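Putative fimbrial subunit (Corynebacterium diphtheriae, PDB 4HSQ) probably polymerises, as the major pilin SpaD, into the shaft of a cell-surface pilus involved in adhesion, the fragment here comprising its second and third domains. Local coordinates at residues F53-E58 against T104-R109; Q15-A20 against K110-T115. All blocks are in the same frame, centred on the assembly; numbering follows the deposited sequence.

Contact 1 (F53-E58 against T104-R109); sequences FQKVTE and TFEVKR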
ATOM      1  N   PHE A  53      -1.086   8.958  -7.659  1.00 13.62           N
ATOM      2  CA  PHE A  53      -1.954   9.840  -6.886  1.00 13.69           C
ATOM      3  C   PHE A  53      -3.388   9.725  -7.433  1.00 15.92           C
ATOM      4  O   PHE A  53      -3.562   9.712  -8.651  1.00 15.17           O
ATOM      5  CB  PHE A  53      -1.436  11.300  -7.010  1.00 14.69           C
ATOM      6  CG  PHE A  53      -2.399  12.332  -6.496  1.00 15.27           C
ATOM      7  CD1 PHE A  53      -2.581  12.518  -5.129  1.00 16.95           C
ATOM      8  CD2 PHE A  53      -3.137  13.117  -7.377  1.00 17.26           C
ATOM      9  CE1 PHE A  53      -3.498  13.462  -4.648  1.00 16.65           C
ATOM     10  CE2 PHE A  53      -4.030  14.083  -6.898  1.00 18.80           C
ATOM     11  CZ  PHE A  53      -4.204  14.249  -5.535  1.00 16.47           C
ATOM     12  N   GLN A  54      -4.391   9.628  -6.562  1.00 11.61           N
ATOM     13  CA  GLN A  54      -5.805   9.531  -6.946  1.00 11.87           C
ATOM     14  C   GLN A  54      -6.495  10.885  -6.798  1.00 16.28           C
ATOM     15  O   GLN A  54      -6.937  11.471  -7.792  1.00 13.71           O
ATOM     16  CB  GLN A  54      -6.551   8.480  -6.094  1.00 12.04           C
ATOM     17  CG  GLN A  54      -5.924   7.072  -6.131  1.00 13.34           C
ATOM     18  CD  GLN A  54      -5.838   6.518  -7.526  1.00 19.37           C
ATOM     19  OE1 GLN A  54      -4.759   6.327  -8.105  1.00 20.81           O
ATOM     20  NE2 GLN A  54      -6.961   6.264  -8.094  1.00 10.82           N
ATOM     21  N   LYS A  55      -6.580  11.382  -5.547  1.00 14.43           N
ATOM     22  CA  LYS A  55      -7.292  12.626  -5.248  1.00 14.09           C
ATOM     23  C   LYS A  55      -7.043  13.063  -3.838  1.00 16.68           C
ATOM     24  O   LYS A  55      -6.660  12.257  -2.984  1.00 16.12           O
ATOM     25  CB  LYS A  55      -8.836  12.417  -5.432  1.00 15.98           C
ATOM     26  CG  LYS A  55      -9.458  11.351  -4.490  1.00 19.22           C
ATOM     27  CD  LYS A  55     -10.988  11.304  -4.546  1.00 20.73           C
ATOM     28  CE  LYS A  55     -11.530  10.202  -3.649  1.00 24.50           C
ATOM     29  NZ  LYS A  55     -11.461   8.849  -4.286  1.00 19.11           N
ATOM     30  N   VAL A  56      -7.335  14.344  -3.575  1.00 12.66           N
ATOM     31  CA  VAL A  56      -7.354  14.883  -2.226  1.00 12.06           C
ATOM     32  C   VAL A  56      -8.719  14.493  -1.693  1.00 15.88           C
ATOM     33  O   VAL A  56      -9.693  14.606  -2.445  1.00 15.26           O
ATOM     34  CB  VAL A  56      -7.121  16.428  -2.230  1.00 15.72           C
ATOM     35  CG1 VAL A  56      -7.435  17.054  -0.855  1.00 15.29           C
ATOM     36  CG2 VAL A  56      -5.696  16.775  -2.685  1.00 16.31           C
ATOM     37  N   THR A  57      -8.803  13.984  -0.465  1.00 12.46           N
ATOM     38  CA  THR A  57     -10.099  13.596   0.118  1.00 14.17           C
ATOM     39  C   THR A  57     -10.539  14.662   1.124  1.00 18.93           C
ATOM     40  O   THR A  57     -11.742  14.892   1.300  1.00 20.03           O
ATOM     41  CB  THR A  57     -10.042  12.202   0.767  1.00 20.88           C
ATOM     42  OG1 THR A  57      -9.130  12.246   1.836  1.00 22.29           O
ATOM     43  CG2 THR A  57      -9.616  11.104  -0.194  1.00 23.40           C
ATOM     44  N   GLU A  58      -9.574  15.325   1.782  1.00 14.46           N
ATOM     45  CA  GLU A  58      -9.944  16.378   2.734  1.00 15.58           C
ATOM     46  C   GLU A  58      -8.815  17.333   3.000  1.00 18.14           C
ATOM     47  O   GLU A  58      -7.667  16.922   3.123  1.00 18.45           O
ATOM     48  CB  GLU A  58     -10.408  15.762   4.083  1.00 17.08           C
ATOM     49  CG  GLU A  58     -10.799  16.782   5.137  1.00 24.49           C
ATOM     50  CD  GLU A  58     -11.130  16.092   6.441  1.00 42.72           C
ATOM     51  OE1 GLU A  58     -10.184  15.709   7.166  1.00 35.82           O
ATOM     52  OE2 GLU A  58     -12.333  15.875   6.706  1.00 39.13           O
ATOM     53  N   THR A 104      -5.663  15.088   3.778  1.00 13.61           N
ATOM     54  CA  THR A 104      -5.762  13.650   3.536  1.00 13.62           C
ATOM     55  C   THR A 104      -5.893  13.445   2.043  1.00 14.98           C
ATOM     56  O   THR A 104      -6.723  14.096   1.384  1.00 14.40           O
ATOM     57  CB  THR A 104      -6.939  12.981   4.306  1.00 16.70           C
ATOM     58  OG1 THR A 104      -6.720  13.158   5.706  1.00 15.46           O
ATOM     59  CG2 THR A 104      -7.008  11.453   4.039  1.00 14.50           C
ATOM     60  N   PHE A 105      -5.088  12.528   1.502  1.00 11.01           N
ATOM     61  CA  PHE A 105      -5.174  12.258   0.072  1.00  9.86           C
ATOM     62  C   PHE A 105      -5.016  10.774  -0.157  1.00 14.51           C
ATOM     63  O   PHE A 105      -4.466  10.049   0.683  1.00 13.50           O
ATOM     64  CB  PHE A 105      -4.167  13.085  -0.750  1.00 10.97           C
ATOM     65  CG  PHE A 105      -2.712  12.762  -0.486  1.00 12.05           C
ATOM     66  CD1 PHE A 105      -2.025  11.867  -1.296  1.00 13.23           C
ATOM     67  CD2 PHE A 105      -1.995  13.446   0.501  1.00 13.22           C
ATOM     68  CE1 PHE A 105      -0.680  11.569  -1.046  1.00 14.84           C
ATOM     69  CE2 PHE A 105      -0.655  13.144   0.750  1.00 16.24           C
ATOM     70  CZ  PHE A 105      -0.005  12.217  -0.028  1.00 13.35           C
ATOM     71  N   GLU A 106      -5.474  10.342  -1.316  1.00 11.85           N
ATOM     72  CA  GLU A 106      -5.522   8.956  -1.690  1.00 11.74           C
ATOM     73  C   GLU A 106      -4.548   8.619  -2.790  1.00 14.13           C
ATOM     74  O   GLU A 106      -4.368   9.387  -3.736  1.00 14.86           O
ATOM     75  CB  GLU A 106      -6.958   8.675  -2.113  1.00 12.85           C
ATOM     76  CG  GLU A 106      -7.292   7.238  -2.444  1.00 16.29           C
ATOM     77  CD  GLU A 106      -8.682   7.175  -3.044  1.00 36.35           C
ATOM     78  OE1 GLU A 106      -9.663   7.375  -2.294  1.00 40.12           O
ATOM     79  OE2 GLU A 106      -8.787   6.998  -4.275  1.00 35.04           O
ATOM     80  N   VAL A 107      -3.931   7.426  -2.666  1.00 11.27           N
ATOM     81  CA  VAL A 107      -2.976   6.870  -3.633  1.00 10.80           C
ATOM     82  C   VAL A 107      -3.280   5.405  -3.883  1.00 13.58           C
ATOM     83  O   VAL A 107      -4.009   4.767  -3.094  1.00 12.82           O
ATOM     84  CB  VAL A 107      -1.491   7.029  -3.124  1.00 13.26           C
ATOM     85  CG1 VAL A 107      -1.068   8.500  -3.032  1.00 13.22           C
ATOM     86  CG2 VAL A 107      -1.253   6.301  -1.793  1.00 11.51           C
ATOM     87  N   LYS A 108      -2.644   4.844  -4.914  1.00  9.99           N
ATOM     88  CA  LYS A 108      -2.624   3.409  -5.199  1.00  9.78           C
ATOM     89  C   LYS A 108      -1.198   3.041  -5.479  1.00 14.40           C
ATOM     90  O   LYS A 108      -0.544   3.731  -6.260  1.00 13.30           O
ATOM     91  CB  LYS A 108      -3.503   2.984  -6.394  1.00 10.94           C
ATOM     92  CG  LYS A 108      -5.010   3.136  -6.119  1.00 15.55           C
ATOM     93  CD  LYS A 108      -5.854   2.771  -7.354  1.00 14.88           C
ATOM     94  CE  LYS A 108      -7.326   3.028  -7.055  1.00 18.49           C
ATOM     95  NZ  LYS A 108      -8.204   2.732  -8.229  1.00 17.54           N
ATOM     96  N   ARG A 109      -0.730   1.939  -4.897  1.00 11.60           N
ATOM     97  CA  ARG A 109       0.618   1.455  -5.197  1.00 10.36           C
ATOM     98  C   ARG A 109       0.506   0.564  -6.429  1.00 13.22           C
ATOM     99  O   ARG A 109      -0.230  -0.419  -6.395  1.00 13.14           O
ATOM    100  CB  ARG A 109       1.216   0.717  -3.999  1.00 11.82           C
ATOM    101  CG  ARG A 109       2.653   0.291  -4.250  1.00 12.86           C
ATOM    102  CD  ARG A 109       3.156  -0.409  -3.018  1.00 13.38           C
ATOM    103  NE  ARG A 109       4.502  -0.939  -3.183  1.00 13.54           N
ATOM    104  CZ  ARG A 109       5.294  -1.214  -2.156  1.00 17.46           C
ATOM    105  NH1 ARG A 109       4.878  -0.995  -0.920  1.00 10.51           N
ATOM    106  NH2 ARG A 109       6.520  -1.684  -2.361  1.00 12.73           N
TER
HETATM  107  O   HOH W   1      -7.569  15.685   6.560  1.00 19.23           O
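Lys55 carries CG between its backbone N and carbonyl carbon (chi1 62°) and bends at its last torsion, while Glu106 runs extended with CG trans to N (chi1 -175°); ammonium and carboxylate therefore meet above the same side of the sheet. The salt bridge, Lys55 NZ to Glu106 OE1, is 3.1 Å, reaching the syn side of the carboxylate from out of its plane. Beneath it, Glu106 N donates a nearly straight bond to Lys55 O (2.8 Å). The two antiparallel strands, part of the five-stranded sheet of domain D2, are disturbed twice by classic beta bulges: Gln54 and Lys55 share Glu106, and Thr57 and Glu58 share Thr104. At the second bulge, Thr104 O accepts Thr57 N at 2.8 Å and Glu58 N at 3.1 Å, both from one face of its plane. On the other side of the sheet the Phe53 and Phe105 side chains cross at about a right angle, with Phe105 CD1 at the edge of the Phe53 ring, 3.9 Å from Phe53 CD1; Leu83 touches both side chains. A water bridges Glu58 OE1 (2.7 Å) to Thr104 OG1 (2.8 Å), which is also hydrogen-bonded to Thr24 OG1.

Contact 2 (Q15-A20 against K110-T115); sequences QNIQDA and KEVGNT
A type II turn from Asn16 to Asp19 puts Ile17 and Gln18 at its two corners, where they meet the irregular backbone of Lys110 to Val112, with the CA atoms of Gln18 and Lys110 5.5 Å apart. The turn is closed by a hydrogen bond from Asp19 N to Asn16 O, and the Asp19 carboxylate reaches back across it, its OD2 accepting Asn16 N at 2.7 Å.

Ile17 carries the apolar part of the contact, and its two branches divide the opposing backbone between them. CG2, trans to the backbone N, lies 3.4 Å from Lys110 O, whereas CG1, on the side of the backbone N (chi1 -70°), leads CD1 to 3.6 Å from Glu111 C. The isoleucine thus packs largely on peptide groups, with a looser side-chain touch between Ile17 CG1 and Val112 CG2 at 4.3 Å.

Gln18 bends at chi2 (-67°), which brings its amide obliquely across the base of Lys110, NE2 being 3.6 Å from Lys110 CA. No direct hydrogen bond joins the two segments. Instead, a water accepts from Gln18 NE2 at 2.7 Å and donates to Lys110 O, linking the amide to the backbone beside CG2 of Ile17.

Ile17 also pairs through its backbone with Gly204, and Val112 N is bound by Asp203 OD1; both partners belong to strand 199-206, which lies in the prealbumin-like domain. With the side chain of Val112 about 10 Å from the bound calcium ion, these two loops form part of the junction between domains D2 and D3 of the pilin.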
ATOM      1  N   GLN A  15      -4.665  -3.163   2.408  1.00 11.69           N
ATOM      2  CA  GLN A  15      -4.783  -2.641   1.042  1.00 10.75           C
ATOM      3  C   GLN A  15      -3.631  -3.199   0.237  1.00 13.85           C
ATOM      4  O   GLN A  15      -2.469  -2.943   0.547  1.00 13.24           O
ATOM      5  CB  GLN A  15      -4.806  -1.092   1.045  1.00 11.29           C
ATOM      6  CG  GLN A  15      -5.974  -0.492   1.896  1.00 14.27           C
ATOM      7  CD  GLN A  15      -7.285  -1.231   1.645  1.00 22.65           C
ATOM      8  OE1 GLN A  15      -7.769  -1.312   0.527  1.00 18.08           O
ATOM      9  NE2 GLN A  15      -7.819  -1.884   2.655  1.00 23.38           N
ATOM     10  N   ASN A  16      -3.949  -3.983  -0.796  1.00 10.10           N
ATOM     11  CA  ASN A  16      -2.921  -4.614  -1.604  1.00 10.38           C
ATOM     12  C   ASN A  16      -2.527  -3.710  -2.801  1.00 12.78           C
ATOM     13  O   ASN A  16      -2.885  -2.533  -2.841  1.00 12.66           O
ATOM     14  CB  ASN A  16      -3.427  -6.001  -2.028  1.00 12.00           C
ATOM     15  CG  ASN A  16      -3.657  -6.872  -0.795  1.00 15.73           C
ATOM     16  OD1 ASN A  16      -2.815  -6.977   0.107  1.00 10.86           O
ATOM     17  ND2 ASN A  16      -4.792  -7.503  -0.698  1.00 11.25           N
ATOM     18  N   ILE A  17      -1.734  -4.230  -3.739  1.00 10.97           N
ATOM     19  CA  ILE A  17      -1.364  -3.417  -4.896  1.00 10.66           C
ATOM     20  C   ILE A  17      -2.652  -3.021  -5.661  1.00 13.68           C
ATOM     21  O   ILE A  17      -3.540  -3.855  -5.823  1.00 12.54           O
ATOM     22  CB  ILE A  17      -0.362  -4.187  -5.795  1.00 14.49           C
ATOM     23  CG1 ILE A  17       1.029  -4.337  -5.134  1.00 14.92           C
ATOM     24  CG2 ILE A  17      -0.295  -3.657  -7.239  1.00 15.69           C
ATOM     25  CD1 ILE A  17       1.651  -3.178  -4.565  1.00 21.29           C
ATOM     26  N   GLN A  18      -2.741  -1.739  -6.055  1.00 12.58           N
ATOM     27  CA  GLN A  18      -3.840  -1.118  -6.816  1.00 13.96           C
ATOM     28  C   GLN A  18      -5.113  -0.900  -5.948  1.00 17.26           C
ATOM     29  O   GLN A  18      -6.145  -0.473  -6.458  1.00 16.32           O
ATOM     30  CB  GLN A  18      -4.129  -1.875  -8.130  1.00 15.51           C
ATOM     31  CG  GLN A  18      -3.003  -1.654  -9.179  1.00 19.13           C
ATOM     32  CD  GLN A  18      -2.925  -0.216  -9.700  1.00 27.02           C
ATOM     33  OE1 GLN A  18      -3.703   0.651  -9.317  1.00 22.37           O
ATOM     34  NE2 GLN A  18      -2.023   0.058 -10.630  1.00 24.77           N
ATOM     35  N   ASP A  19      -5.018  -1.158  -4.636  1.00 13.44           N
ATOM     36  CA  ASP A  19      -6.069  -0.828  -3.684  1.00 13.11           C
ATOM     37  C   ASP A  19      -5.794   0.575  -3.183  1.00 16.72           C
ATOM     38  O   ASP A  19      -4.658   0.884  -2.804  1.00 15.00           O
ATOM     39  CB  ASP A  19      -6.139  -1.816  -2.519  1.00 14.96           C
ATOM     40  CG  ASP A  19      -6.650  -3.192  -2.895  1.00 20.10           C
ATOM     41  OD1 ASP A  19      -7.470  -3.291  -3.848  1.00 20.23           O
ATOM     42  OD2 ASP A  19      -6.283  -4.170  -2.203  1.00 18.50           O
ATOM     43  N   ALA A  20      -6.816   1.426  -3.173  1.00 13.29           N
ATOM     44  CA  ALA A  20      -6.628   2.804  -2.703  1.00 14.09           C
ATOM     45  C   ALA A  20      -6.293   2.848  -1.223  1.00 15.15           C
ATOM     46  O   ALA A  20      -6.899   2.120  -0.425  1.00 14.00           O
ATOM     47  CB  ALA A  20      -7.885   3.617  -2.961  1.00 15.67           C
ATOM     48  N   LYS A 110       1.216   0.912  -7.522  1.00 11.43           N
ATOM     49  CA  LYS A 110       1.081   0.203  -8.804  1.00 11.99           C
ATOM     50  C   LYS A 110       1.746  -1.146  -8.819  1.00 17.39           C
ATOM     51  O   LYS A 110       1.392  -2.002  -9.635  1.00 14.33           O
ATOM     52  CB  LYS A 110       1.739   1.010  -9.960  1.00 15.85           C
ATOM     53  CG  LYS A 110       1.251   2.402 -10.176  1.00 34.58           C
ATOM     54  CD  LYS A 110       2.022   3.024 -11.344  1.00 33.92           C
ATOM     55  CE  LYS A 110       3.124   3.933 -10.875  1.00 46.40           C
ATOM     56  NZ  LYS A 110       3.847   4.551 -12.015  1.00 58.04           N
ATOM     57  N   GLU A 111       2.798  -1.295  -8.015  1.00 14.17           N
ATOM     58  CA  GLU A 111       3.589  -2.519  -7.985  1.00 13.33           C
ATOM     59  C   GLU A 111       4.454  -2.574  -6.767  1.00 15.35           C
ATOM     60  O   GLU A 111       4.684  -1.547  -6.128  1.00 14.98           O
ATOM     61  CB  GLU A 111       4.524  -2.550  -9.231  1.00 14.59           C
ATOM     62  CG  GLU A 111       5.521  -1.405  -9.279  1.00 17.60           C
ATOM     63  CD  GLU A 111       6.531  -1.466 -10.408  1.00 43.72           C
ATOM     64  OE1 GLU A 111       6.852  -2.584 -10.880  1.00 33.06           O
ATOM     65  OE2 GLU A 111       7.045  -0.387 -10.778  1.00 48.34           O
ATOM     66  N   VAL A 112       4.977  -3.760  -6.467  1.00 11.10           N
ATOM     67  CA  VAL A 112       5.925  -3.908  -5.373  1.00 11.80           C
ATOM     68  C   VAL A 112       7.222  -3.173  -5.751  1.00 14.56           C
ATOM     69  O   VAL A 112       7.750  -2.401  -4.963  1.00 15.48           O
ATOM     70  CB  VAL A 112       6.149  -5.414  -5.080  1.00 13.54           C
ATOM     71  CG1 VAL A 112       7.372  -5.646  -4.180  1.00 13.85           C
ATOM     72  CG2 VAL A 112       4.894  -6.033  -4.476  1.00 12.46           C
ATOM     73  N   GLY A 113       7.713  -3.402  -6.956  1.00 14.71           N
ATOM     74  CA  GLY A 113       8.975  -2.771  -7.349  1.00 14.49           C
ATOM     75  C   GLY A 113      10.183  -3.461  -6.731  1.00 18.92           C
ATOM     76  O   GLY A 113      10.142  -4.657  -6.420  1.00 17.38           O
ATOM     77  N   ASN A 114      11.263  -2.704  -6.523  1.00 16.93           N
ATOM     78  CA  ASN A 114      12.543  -3.299  -6.103  1.00 17.24           C
ATOM     79  C   ASN A 114      12.792  -3.370  -4.601  1.00 18.67           C
ATOM     80  O   ASN A 114      13.790  -3.961  -4.186  1.00 16.86           O
ATOM     81  CB  ASN A 114      13.694  -2.600  -6.825  1.00 19.11           C
ATOM     82  CG  ASN A 114      13.735  -2.923  -8.315  1.00 50.46           C
ATOM     83  OD1 ASN A 114      13.228  -3.951  -8.789  1.00 43.97           O
ATOM     84  ND2 ASN A 114      14.364  -2.060  -9.090  1.00 52.64           N
ATOM     85  N   THR A 115      11.855  -2.858  -3.772  1.00 14.95           N
ATOM     86  CA  THR A 115      11.940  -2.996  -2.316  1.00 14.69           C
ATOM     87  C   THR A 115      10.531  -3.270  -1.825  1.00 16.97           C
ATOM     88  O   THR A 115       9.571  -2.725  -2.390  1.00 15.06           O
ATOM     89  CB  THR A 115      12.536  -1.727  -1.620  1.00 21.62           C
ATOM     90  OG1 THR A 115      11.713  -0.588  -1.911  1.00 20.41           O
ATOM     91  CG2 THR A 115      14.019  -1.457  -1.986  1.00 22.03           C
TER
HETATM   92  O   HOH W   2      -0.429  -2.041 -11.406  1.00 25.30           O

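From the N terminus, the chain leaves strand 7-11 through the turn at 15-20, the first half of contact 2, and enters strand 20-28. It then passes through 53-58 and returns along 104-109, so that contact 1 closes a loop of 45 residues. Directly afterwards, 110-115 meets the early turn again and closes a wider loop of 89 residues, within which contact 1 is nested. The two contacts touch where strand 100-109 ends: Arg109 O lies 2.9 Å from Gln18 N, a probable hydrogen bond. Contact 1 joins neighbouring strands inside the five-stranded sheet, whereas contact 2 brings together loops at its end facing the prealbumin-like domain.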